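Local coordinates for aminotransferase, class V family protein (Trichomonas vaginalis, PDB 5F8V) that probably catalyses the pyridoxal-phosphate-dependent transfer of an amino group between phosphoserine and 2-oxoglutarate in the biosynthesis of serine, at residues Arg309-Gly312 with Tyr313-Asp317. Numbering follows the deposited sequence.
Sequences RPDG and YENKD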
loop_
_atom_site.group_PDB
_atom_site.type_symbol
_atom_site.label_atom_id
_atom_site.label_comp_id
_atom_site.label_asym_id
_atom_site.label_seq_id
_atom_site.Cartn_x
_atom_site.Cartn_y
_atom_site.Cartn_z
ATOM N N ARG A 309 -20.353 -27.308 -12.738
ATOM C CA ARG A 309 -21.198 -28.202 -13.527
ATOM C C ARG A 309 -20.930 -29.616 -13.003
ATOM O O ARG A 309 -19.847 -29.860 -12.464
ATOM C CB ARG A 309 -20.826 -28.136 -15.013
ATOM C CG ARG A 309 -21.154 -26.823 -15.699
ATOM C CD ARG A 309 -20.598 -26.735 -17.115
ATOM N NE ARG A 309 -19.149 -26.968 -17.148
ATOM C CZ ARG A 309 -18.549 -28.121 -17.470
ATOM N NH1 ARG A 309 -19.249 -29.205 -17.824
ATOM N NH2 ARG A 309 -17.223 -28.198 -17.424
ATOM N N PRO A 310 -21.887 -30.551 -13.169
ATOM C CA PRO A 310 -21.761 -31.894 -12.568
ATOM C C PRO A 310 -20.411 -32.616 -12.766
ATOM O O PRO A 310 -19.956 -33.324 -11.856
ATOM C CB PRO A 310 -22.897 -32.675 -13.238
ATOM C CG PRO A 310 -23.910 -31.640 -13.556
ATOM C CD PRO A 310 -23.106 -30.452 -13.995
ATOM N N ASP A 311 -19.781 -32.415 -13.925
ATOM C CA ASP A 311 -18.469 -33.000 -14.242
ATOM C C ASP A 311 -17.358 -31.945 -14.352
ATOM O O ASP A 311 -16.311 -32.191 -14.955
ATOM C CB ASP A 311 -18.562 -33.840 -15.537
ATOM C CG ASP A 311 -19.146 -33.064 -16.728
ATOM O OD1 ASP A 311 -19.052 -31.814 -16.754
ATOM O OD2 ASP A 311 -19.713 -33.713 -17.641
ATOM N N GLY A 312 -17.568 -30.782 -13.735
ATOM C CA GLY A 312 -16.704 -29.619 -13.960
ATOM C C GLY A 312 -15.346 -29.626 -13.275
ATOM O O GLY A 312 -14.476 -28.824 -13.630
ATOM N N TYR A 313 -15.150 -30.508 -12.293
ATOM C CA TYR A 313 -13.859 -30.579 -11.583
ATOM C C TYR A 313 -12.735 -31.072 -12.496
ATOM O O TYR A 313 -11.684 -30.442 -12.584
ATOM C CB TYR A 313 -13.954 -31.456 -10.324
ATOM C CG TYR A 313 -14.409 -30.718 -9.085
ATOM C CD1 TYR A 313 -13.522 -29.921 -8.356
ATOM C CD2 TYR A 313 -15.719 -30.827 -8.626
ATOM C CE1 TYR A 313 -13.929 -29.249 -7.205
ATOM C CE2 TYR A 313 -16.138 -30.157 -7.484
ATOM C CZ TYR A 313 -15.242 -29.369 -6.776
ATOM O OH TYR A 313 -15.679 -28.719 -5.645
ATOM N N GLU A 314 -12.984 -32.183 -13.184
ATOM C CA GLU A 314 -11.995 -32.820 -14.056
ATOM C C GLU A 314 -12.230 -32.605 -15.567
ATOM O O GLU A 314 -11.307 -32.818 -16.355
ATOM C CB GLU A 314 -11.928 -34.317 -13.721
ATOM C CG GLU A 314 -11.469 -34.579 -12.286
ATOM C CD GLU A 314 -11.676 -36.012 -11.830
ATOM O OE1 GLU A 314 -11.210 -36.937 -12.531
ATOM O OE2 GLU A 314 -12.293 -36.214 -10.756
ATOM N N ASN A 315 -13.438 -32.184 -15.966
ATOM C CA ASN A 315 -13.772 -31.929 -17.384
ATOM C C ASN A 315 -14.113 -30.459 -17.628
ATOM O O ASN A 315 -15.261 -30.054 -17.485
ATOM C CB ASN A 315 -14.940 -32.821 -17.833
ATOM C CG ASN A 315 -14.685 -34.295 -17.578
ATOM O OD1 ASN A 315 -15.205 -34.871 -16.616
ATOM N ND2 ASN A 315 -13.871 -34.911 -18.428
ATOM N N LYS A 316 -13.110 -29.666 -18.003
ATOM C CA LYS A 316 -13.277 -28.218 -18.151
ATOM C C LYS A 316 -14.003 -27.861 -19.452
ATOM O O LYS A 316 -13.754 -28.459 -20.501
ATOM C CB LYS A 316 -11.921 -27.488 -18.096
ATOM C CG LYS A 316 -11.091 -27.743 -16.839
ATOM C CD LYS A 316 -11.797 -27.326 -15.550
ATOM C CE LYS A 316 -10.962 -27.665 -14.317
ATOM N NZ LYS A 316 -11.781 -27.644 -13.074
ATOM N N ASP A 317 -14.894 -26.877 -19.361
ATOM C CA ASP A 317 -15.668 -26.391 -20.505
ATOM C C ASP A 317 -16.103 -24.965 -20.182
ATOM O O ASP A 317 -17.098 -24.748 -19.476
ATOM C CB ASP A 317 -16.870 -27.320 -20.760
ATOM C CG ASP A 317 -17.629 -27.001 -22.056
ATOM O OD1 ASP A 317 -17.373 -25.960 -22.705
ATOM O OD2 ASP A 317 -18.510 -27.809 -22.410
#
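Arg309 reaches across the loop to the backbone of Asn315: its NH2 donates to Asn315 O at 2.7 Å, with the oxygen only 8° out of the guanidinium plane and the bond lying in the carbonyl plane. A bend at chi3 (-55°) turns the guanidinium so that its edge meets the Asn315 carbonyl, and CB of Asp317 rests on one of its faces, toward the rim, 3.5 Å from Arg309 NH2. Arg309 NH1 forms a salt bridge with Asp311 OD1 (2.8 Å), the hydrogen bond within it being weak, while NE pairs with Asp321 in the following helix; all three nitrogens thus have a partner, which should fix the rotation of the buried group. Lys316 folds back at chi2 (-60°), bringing NZ to Gly312 O at 3.0 Å, in the carbonyl plane, and to Tyr313 O at 2.8 Å, there from above the plane; Val342 O is a third acceptor. The backbone that carries them has its own bonds: Gly312 N to Arg309 O, closing a type I beta turn, then an i+4 to i bond from Asn315 N to Asp311 O at 3.0 Å. The turn lies in the loop joining strand 304-307 to helix 318-329, whose N-cap is Asp317.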